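Local coordinates for protein 3',5'-cyclic-nucleotide phosphodiesterase 1 (Saccharomyces cerevisiae, PDB 4OJV) that belongs to the class-II cyclic-nucleotide phosphodiesterases, a family of the metallo-beta-lactamase-like clan, and holds two zinc ions in a two-metal site, at residues Val3-Ile8 / Ile24-Arg29; Glu34-Asp39 / Phe202-Ile207. All blocks are in the same frame, centred on the assembly; numbering follows the deposited sequence.

Interaction 1: residues Val3-Ile8 / Ile24-Arg29; sequences VFEITI and ILKPAR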
ATOM      1  N   VAL A   3      30.873  -1.619   1.404  1.00 14.11           N
ATOM      2  CA  VAL A   3      30.573  -3.037   1.275  1.00 14.13           C
ATOM      3  C   VAL A   3      29.112  -3.265   0.884  1.00 13.16           C
ATOM      4  O   VAL A   3      28.810  -4.231   0.185  1.00 13.34           O
ATOM      5  CB  VAL A   3      30.940  -3.777   2.584  1.00 13.70           C
ATOM      6  CG1 VAL A   3      30.337  -5.171   2.662  1.00 14.28           C
ATOM      7  CG2 VAL A   3      32.455  -3.872   2.715  1.00 15.93           C
ATOM      8  N   PHE A   4      28.216  -2.386   1.344  1.00 13.50           N
ATOM      9  CA  PHE A   4      26.770  -2.571   1.160  1.00 13.01           C
ATOM     10  C   PHE A   4      26.142  -1.456   0.346  1.00 12.16           C
ATOM     11  O   PHE A   4      26.478  -0.284   0.527  1.00 12.86           O
ATOM     12  CB  PHE A   4      26.067  -2.611   2.519  1.00 13.16           C
ATOM     13  CG  PHE A   4      26.506  -3.740   3.410  1.00 12.33           C
ATOM     14  CD1 PHE A   4      25.975  -5.012   3.254  1.00 12.69           C
ATOM     15  CD2 PHE A   4      27.432  -3.522   4.428  1.00 13.31           C
ATOM     16  CE1 PHE A   4      26.368  -6.052   4.082  1.00 12.51           C
ATOM     17  CE2 PHE A   4      27.828  -4.555   5.265  1.00 13.40           C
ATOM     18  CZ  PHE A   4      27.295  -5.821   5.095  1.00 13.21           C
ATOM     19  N   GLU A   5      25.197  -1.822  -0.515  1.00 11.09           N
ATOM     20  CA  GLU A   5      24.293  -0.859  -1.132  1.00 11.41           C
ATOM     21  C   GLU A   5      22.892  -1.102  -0.585  1.00 10.46           C
ATOM     22  O   GLU A   5      22.381  -2.230  -0.645  1.00 11.50           O
ATOM     23  CB  GLU A   5      24.286  -0.981  -2.655  1.00 12.21           C
ATOM     24  CG  GLU A   5      25.607  -0.576  -3.288  1.00 14.70           C
ATOM     25  CD  GLU A   5      25.665  -0.780  -4.797  1.00 15.81           C
ATOM     26  OE1 GLU A   5      26.751  -0.537  -5.371  1.00 16.75           O
ATOM     27  OE2 GLU A   5      24.647  -1.179  -5.402  1.00 16.22           O
ATOM     28  N   ILE A   6      22.286  -0.049  -0.043  1.00 10.57           N
ATOM     29  CA  ILE A   6      20.954  -0.145   0.554  1.00 10.13           C
ATOM     30  C   ILE A   6      20.018   0.780  -0.207  1.00 10.09           C
ATOM     31  O   ILE A   6      20.197   1.999  -0.178  1.00 11.22           O
ATOM     32  CB  ILE A   6      20.950   0.249   2.046  1.00 11.29           C
ATOM     33  CG1 ILE A   6      21.967  -0.576   2.857  1.00 12.68           C
ATOM     34  CG2 ILE A   6      19.539   0.103   2.610  1.00 12.50           C
ATOM     35  CD1 ILE A   6      21.985  -0.219   4.330  1.00 16.44           C
ATOM     36  N   THR A   7      19.034   0.207  -0.896  1.00 10.38           N
ATOM     37  CA  THR A   7      18.035   1.003  -1.595  1.00 10.69           C
ATOM     38  C   THR A   7      16.848   1.199  -0.653  1.00 10.44           C
ATOM     39  O   THR A   7      16.235   0.230  -0.213  1.00 11.19           O
ATOM     40  CB  THR A   7      17.543   0.320  -2.884  1.00 12.84           C
ATOM     41  OG1 THR A   7      18.655  -0.152  -3.655  1.00 15.59           O
ATOM     42  CG2 THR A   7      16.737   1.302  -3.718  1.00 13.91           C
ATOM     43  N   ILE A   8      16.529   2.450  -0.356  1.00 10.35           N
ATOM     44  CA  ILE A   8      15.394   2.764   0.505  1.00 10.15           C
ATOM     45  C   ILE A   8      14.134   2.821  -0.349  1.00 10.05           C
ATOM     46  O   ILE A   8      13.902   3.805  -1.048  1.00 12.05           O
ATOM     47  CB  ILE A   8      15.591   4.098   1.252  1.00 11.20           C
ATOM     48  CG1 ILE A   8      16.968   4.151   1.925  1.00 13.47           C
ATOM     49  CG2 ILE A   8      14.452   4.311   2.246  1.00 11.88           C
ATOM     50  CD1 ILE A   8      17.173   3.179   3.055  1.00 15.44           C
ATOM     51  N   ILE A  24      16.090  -2.586   0.220  1.00  9.69           N
ATOM     52  CA  ILE A  24      16.748  -3.577  -0.626  1.00 10.17           C
ATOM     53  C   ILE A  24      18.246  -3.559  -0.334  1.00  9.33           C
ATOM     54  O   ILE A  24      18.844  -2.487  -0.212  1.00 10.04           O
ATOM     55  CB  ILE A  24      16.493  -3.279  -2.122  1.00 12.49           C
ATOM     56  CG1 ILE A  24      14.996  -3.285  -2.447  1.00 13.74           C
ATOM     57  CG2 ILE A  24      17.285  -4.225  -3.023  1.00 13.57           C
ATOM     58  CD1 ILE A  24      14.295  -4.583  -2.148  1.00 15.90           C
ATOM     59  N   LEU A  25      18.845  -4.742  -0.240  1.00  9.38           N
ATOM     60  CA  LEU A  25      20.279  -4.874   0.019  1.00  9.83           C
ATOM     61  C   LEU A  25      20.964  -5.653  -1.083  1.00  9.94           C
ATOM     62  O   LEU A  25      20.423  -6.655  -1.572  1.00 10.55           O
ATOM     63  CB  LEU A  25      20.523  -5.636   1.319  1.00 10.53           C
ATOM     64  CG  LEU A  25      19.786  -5.221   2.589  1.00 11.82           C
ATOM     65  CD1 LEU A  25      20.159  -6.132   3.747  1.00 12.95           C
ATOM     66  CD2 LEU A  25      20.078  -3.773   2.934  1.00 13.69           C
ATOM     67  N   LYS A  26      22.177  -5.225  -1.432  1.00  9.89           N
ATOM     68  CA  LYS A  26      23.062  -6.016  -2.278  1.00 10.47           C
ATOM     69  C   LYS A  26      24.505  -5.634  -1.967  1.00 11.16           C
ATOM     70  O   LYS A  26      24.765  -4.573  -1.398  1.00 11.23           O
ATOM     71  CB  LYS A  26      22.754  -5.814  -3.768  1.00 11.40           C
ATOM     72  CG  LYS A  26      22.994  -4.391  -4.270  1.00 11.49           C
ATOM     73  CD  LYS A  26      22.762  -4.251  -5.778  1.00 12.76           C
ATOM     74  CE  LYS A  26      23.903  -4.793  -6.632  1.00 13.52           C
ATOM     75  NZ  LYS A  26      25.191  -4.060  -6.449  1.00 13.86           N
ATOM     76  N   PRO A  27      25.465  -6.492  -2.352  1.00 11.10           N
ATOM     77  CA  PRO A  27      26.863  -6.104  -2.220  1.00 11.81           C
ATOM     78  C   PRO A  27      27.162  -4.890  -3.089  1.00 12.14           C
ATOM     79  O   PRO A  27      26.585  -4.731  -4.168  1.00 12.80           O
ATOM     80  CB  PRO A  27      27.618  -7.327  -2.754  1.00 12.72           C
ATOM     81  CG  PRO A  27      26.677  -8.469  -2.558  1.00 12.48           C
ATOM     82  CD  PRO A  27      25.325  -7.876  -2.843  1.00 11.67           C
ATOM     83  N   ALA A  28      28.069  -4.037  -2.623  1.00 12.86           N
ATOM     84  CA  ALA A  28      28.492  -2.895  -3.419  1.00 13.94           C
ATOM     85  C   ALA A  28      29.145  -3.334  -4.729  1.00 13.86           C
ATOM     86  O   ALA A  28      29.830  -4.364  -4.787  1.00 15.13           O
ATOM     87  CB  ALA A  28      29.440  -2.023  -2.623  1.00 16.91           C
ATOM     88  N   ARG A  29      28.892  -2.555  -5.778  1.00 13.86           N
ATOM     89  CA  ARG A  29      29.623  -2.618  -7.063  1.00 14.37           C
ATOM     90  C   ARG A  29      29.254  -3.766  -8.000  1.00 14.32           C
ATOM     91  O   ARG A  29      29.305  -3.596  -9.215  1.00 16.00           O
ATOM     92  CB  ARG A  29      31.143  -2.601  -6.843  1.00 17.37           C
ATOM     93  CG  ARG A  29      31.670  -1.314  -6.229  1.00 20.43           C
ATOM     94  CD  ARG A  29      33.152  -1.400  -5.861  1.00 23.82           C
ATOM     95  NE  ARG A  29      33.405  -2.395  -4.815  1.00 26.33           N
ATOM     96  CZ  ARG A  29      33.319  -2.170  -3.504  1.00 26.22           C
ATOM     97  NH1 ARG A  29      33.005  -0.965  -3.037  1.00 24.70           N
ATOM     98  NH2 ARG A  29      33.555  -3.160  -2.651  1.00 29.43           N
TER
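E5 and K26 form a hydrogen-bonded pair in an antiparallel ladder, strands 4-8 and 24-27 running at 160° with their axes 4.8 Å apart. These are consecutive strands in the first sheet of the metallo-beta-lactamase-like sandwich. T7 and I24 make the next such pair; beyond the last bridge, F4 with P27, A28 N still donates to V3 O at 2.9 Å, from well above the carbonyl plane. The face turned to the second sheet is apolar: I6 and L25 lie side by side, CG1 of I6 3.7 Å from CD2 of L25, and both continue onto I239. On the other face E5 and K26 also point the same way, but there the meeting is ionic. The E5 chain is extended beyond CG, whereas K26 folds back at chi3 (-77°) and chi4 (-64°), bringing NZ to 3.1 Å from E5 OE2, above the carboxylate plane. NZ is ringed by four oxygens: E5 OE2, P27 O (2.8 Å from NZ), T30 O and S93 OG. E5 OE1 accepts the backbone N of R29 at 3.0 Å in an almost straight bond, again from out of the carboxylate plane; S91 OG holds OE2 as well. Nearer the other end, T7 CB packs on I24 CB at 3.8 Å. Through OE1 and OE2 the buried carboxylate joins strand 4-8 to K26 and the loop after P27, and its surroundings probably favour the charged forms.

Interaction 2: residues Glu34-Asp39 / Phe202-Ile207; sequences ELIAVD and FPWDVI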
ATOM      1  N   GLU A  34      20.360 -10.539  -8.375  1.00 13.69           N
ATOM      2  CA  GLU A  34      19.781 -10.954  -7.106  1.00 13.51           C
ATOM      3  C   GLU A  34      19.815  -9.840  -6.075  1.00 13.30           C
ATOM      4  O   GLU A  34      20.779  -9.083  -5.974  1.00 13.92           O
ATOM      5  CB  GLU A  34      20.480 -12.209  -6.577  1.00 15.59           C
ATOM      6  CG  GLU A  34      20.164 -13.476  -7.368  1.00 18.38           C
ATOM      7  CD  GLU A  34      21.000 -13.643  -8.627  1.00 19.76           C
ATOM      8  OE1 GLU A  34      22.004 -12.924  -8.797  1.00 19.55           O
ATOM      9  OE2 GLU A  34      20.656 -14.519  -9.453  1.00 27.41           O
ATOM     10  N   LEU A  35      18.729  -9.757  -5.309  1.00 12.10           N
ATOM     11  CA  LEU A  35      18.524  -8.726  -4.306  1.00 11.56           C
ATOM     12  C   LEU A  35      17.864  -9.335  -3.075  1.00 11.07           C
ATOM     13  O   LEU A  35      17.062 -10.273  -3.201  1.00 13.46           O
ATOM     14  CB  LEU A  35      17.601  -7.631  -4.853  1.00 11.82           C
ATOM     15  CG  LEU A  35      18.095  -6.854  -6.071  1.00 12.63           C
ATOM     16  CD1 LEU A  35      16.983  -6.025  -6.697  1.00 14.16           C
ATOM     17  CD2 LEU A  35      19.284  -5.980  -5.692  1.00 14.22           C
ATOM     18  N   ILE A  36      18.194  -8.802  -1.899  1.00 10.74           N
ATOM     19  CA  ILE A  36      17.513  -9.127  -0.649  1.00 11.63           C
ATOM     20  C   ILE A  36      16.598  -7.964  -0.283  1.00 10.04           C
ATOM     21  O   ILE A  36      16.977  -6.808  -0.461  1.00 10.66           O
ATOM     22  CB  ILE A  36      18.529  -9.348   0.511  1.00 14.44           C
ATOM     23  CG1 ILE A  36      19.232 -10.707   0.364  1.00 15.88           C
ATOM     24  CG2 ILE A  36      17.858  -9.169   1.876  1.00 15.09           C
ATOM     25  CD1 ILE A  36      20.378 -10.883   1.334  1.00 18.14           C
ATOM     26  N   ALA A  37      15.410  -8.250   0.241  1.00  9.58           N
ATOM     27  CA  ALA A  37      14.564  -7.221   0.842  1.00  9.29           C
ATOM     28  C   ALA A  37      14.502  -7.420   2.354  1.00  9.50           C
ATOM     29  O   ALA A  37      14.345  -8.549   2.833  1.00 11.08           O
ATOM     30  CB  ALA A  37      13.163  -7.270   0.251  1.00 10.33           C
ATOM     31  N   VAL A  38      14.625  -6.328   3.107  1.00  8.96           N
ATOM     32  CA  VAL A  38      14.267  -6.333   4.516  1.00  8.70           C
ATOM     33  C   VAL A  38      12.937  -5.631   4.633  1.00  9.02           C
ATOM     34  O   VAL A  38      12.792  -4.464   4.254  1.00  9.20           O
ATOM     35  CB  VAL A  38      15.323  -5.679   5.426  1.00  9.89           C
ATOM     36  CG1 VAL A  38      14.911  -5.850   6.885  1.00 11.52           C
ATOM     37  CG2 VAL A  38      16.698  -6.284   5.174  1.00 12.13           C
ATOM     38  N   ASP A  39      11.970  -6.372   5.169  1.00  8.76           N
ATOM     39  CA  ASP A  39      10.574  -5.972   5.169  1.00  8.98           C
ATOM     40  C   ASP A  39       9.983  -5.865   3.767  1.00  8.54           C
ATOM     41  O   ASP A  39      10.665  -6.101   2.757  1.00 10.06           O
ATOM     42  CB  ASP A  39      10.306  -4.780   6.091  1.00  9.16           C
ATOM     43  CG  ASP A  39      10.179  -5.213   7.542  1.00  8.92           C
ATOM     44  OD1 ASP A  39       9.871  -6.415   7.757  1.00 10.02           O
ATOM     45  OD2 ASP A  39      10.361  -4.376   8.446  1.00  9.88           O
ATOM     46  N   PHE A 202      24.277 -14.088  -1.577  1.00 16.21           N
ATOM     47  CA  PHE A 202      25.409 -13.264  -1.186  1.00 15.37           C
ATOM     48  C   PHE A 202      26.218 -13.988  -0.119  1.00 14.82           C
ATOM     49  O   PHE A 202      25.652 -14.736   0.673  1.00 14.91           O
ATOM     50  CB  PHE A 202      24.972 -11.894  -0.658  1.00 14.39           C
ATOM     51  CG  PHE A 202      24.023 -11.147  -1.564  1.00 13.54           C
ATOM     52  CD1 PHE A 202      24.143 -11.195  -2.954  1.00 13.79           C
ATOM     53  CD2 PHE A 202      23.024 -10.348  -1.012  1.00 13.12           C
ATOM     54  CE1 PHE A 202      23.263 -10.496  -3.770  1.00 14.47           C
ATOM     55  CE2 PHE A 202      22.146  -9.644  -1.823  1.00 13.06           C
ATOM     56  CZ  PHE A 202      22.269  -9.716  -3.199  1.00 13.91           C
ATOM     57  N   PRO A 203      27.542 -13.745  -0.083  1.00 15.35           N
ATOM     58  CA  PRO A 203      28.413 -14.395   0.906  1.00 15.61           C
ATOM     59  C   PRO A 203      28.312 -13.684   2.259  1.00 15.24           C
ATOM     60  O   PRO A 203      29.307 -13.156   2.788  1.00 15.59           O
ATOM     61  CB  PRO A 203      29.806 -14.264   0.282  1.00 17.79           C
ATOM     62  CG  PRO A 203      29.721 -13.028  -0.547  1.00 18.34           C
ATOM     63  CD  PRO A 203      28.314 -12.979  -1.078  1.00 17.32           C
ATOM     64  N   TRP A 204      27.087 -13.666   2.784  1.00 14.26           N
ATOM     65  CA  TRP A 204      26.741 -12.943   4.000  1.00 13.36           C
ATOM     66  C   TRP A 204      26.132 -13.839   5.029  1.00 13.06           C
ATOM     67  O   TRP A 204      25.442 -14.806   4.701  1.00 16.06           O
ATOM     68  CB  TRP A 204      25.698 -11.881   3.719  1.00 13.48           C
ATOM     69  CG  TRP A 204      26.064 -10.771   2.797  1.00 12.66           C
ATOM     70  CD1 TRP A 204      27.272 -10.519   2.152  1.00 12.73           C
ATOM     71  CD2 TRP A 204      25.177  -9.695   2.391  1.00 12.11           C
ATOM     72  NE1 TRP A 204      27.193  -9.377   1.391  1.00 12.45           N
ATOM     73  CE2 TRP A 204      25.943  -8.834   1.494  1.00 11.56           C
ATOM     74  CE3 TRP A 204      23.854  -9.370   2.677  1.00 12.95           C
ATOM     75  CZ2 TRP A 204      25.388  -7.699   0.916  1.00 12.02           C
ATOM     76  CZ3 TRP A 204      23.313  -8.223   2.094  1.00 12.68           C
ATOM     77  CH2 TRP A 204      24.059  -7.408   1.239  1.00 12.00           C
ATOM     78  N   ASP A 205      26.372 -13.512   6.292  1.00 13.85           N
ATOM     79  CA  ASP A 205      25.627 -14.090   7.402  1.00 14.38           C
ATOM     80  C   ASP A 205      24.433 -13.202   7.714  1.00 13.63           C
ATOM     81  O   ASP A 205      24.510 -11.978   7.569  1.00 14.37           O
ATOM     82  CB  ASP A 205      26.492 -14.180   8.665  1.00 16.48           C
ATOM     83  CG  ASP A 205      27.704 -15.073   8.502  1.00 18.22           C
ATOM     84  OD1 ASP A 205      27.665 -16.035   7.709  1.00 16.88           O
ATOM     85  OD2 ASP A 205      28.694 -14.812   9.213  1.00 20.00           O
ATOM     86  N   VAL A 206      23.344 -13.825   8.152  1.00 13.24           N
ATOM     87  CA  VAL A 206      22.184 -13.119   8.694  1.00 12.98           C
ATOM     88  C   VAL A 206      21.930 -13.628  10.110  1.00 13.05           C
ATOM     89  O   VAL A 206      21.884 -14.843  10.341  1.00 14.16           O
ATOM     90  CB  VAL A 206      20.931 -13.229   7.781  1.00 13.96           C
ATOM     91  CG1 VAL A 206      20.512 -14.674   7.541  1.00 16.55           C
ATOM     92  CG2 VAL A 206      19.777 -12.400   8.335  1.00 14.98           C
ATOM     93  N   ILE A 207      21.783 -12.695  11.050  1.00 13.09           N
ATOM     94  CA  ILE A 207      21.617 -13.040  12.459  1.00 13.48           C
ATOM     95  C   ILE A 207      20.409 -12.266  12.998  1.00 12.09           C
ATOM     96  O   ILE A 207      20.481 -11.045  13.146  1.00 12.39           O
ATOM     97  CB  ILE A 207      22.879 -12.718  13.310  1.00 14.07           C
ATOM     98  CG1 ILE A 207      24.180 -12.943  12.513  1.00 16.63           C
ATOM     99  CG2 ILE A 207      22.849 -13.534  14.595  1.00 15.94           C
ATOM    100  CD1 ILE A 207      25.431 -12.417  13.196  1.00 17.53           C
TER
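F202, I36 and E34 meet where the two sheets of the metallo-beta-lactamase-like sandwich face each other, strand 35-38 and the residue before it on one side, F202 and the start of strand 204-215 on the other. F202 gives up the most surface. Its ring lies across the gap, with CZ 3.2 Å from the backbone oxygen of E34; that oxygen sits at the ring edge, close to its plane, where the slightly positive aromatic C-H groups probably favour a carbonyl. The E34 side chain starts toward 202-207 but its end leads off, leaving its CB 4.3 Å from F202 CE1. I36 approaches the ring obliquely: CD1 lies 3.6 Å from CD2 of F202, and CG1 3.8 Å from CE2. With CG1 anti to the carbonyl carbon (chi1 -75°) and the chain extended to CD1 (chi2 171°), I36 slides past the oncoming phenylalanine. P27 of the adjacent strand packs on F202 as well. Just past the end of strand 35-38, D39 OD2 accepts a hydrogen bond from H133 ND1 and so probably steadies this zinc ligand from the second shell. W204 follows F202 through an inverse gamma turn centred on P203, and F202 CB lies over one face of the indole, 3.6 Å above its plane and offset toward the rim. The methyl CD1 of I36 reaches this indole too, 4.0 Å from both CE3 and CZ3 of W204.

Both contacts are buried, and their centres are about 10 Å apart. Interaction 1 joins neighbouring strands within one sheet, through backbone hydrogen bonds and a salt bridge on the face turned from the second sheet; interaction 2 joins that sheet to the second one by apolar and aromatic packing and one backbone carbonyl at a ring edge, with no hydrogen bond between its segments. Strands 22-27 and 35-38 are sheet neighbours, and a probable hydrogen bond from L25 N to I36 O (2.8 Å) links the two contacts. The aromatics of 202-207 continue onto interaction 1: F202 CE1 packs against P27 CD, and W204 meets the ring of F4 edge-to-face, so the inter-sheet layer spans three adjacent strands.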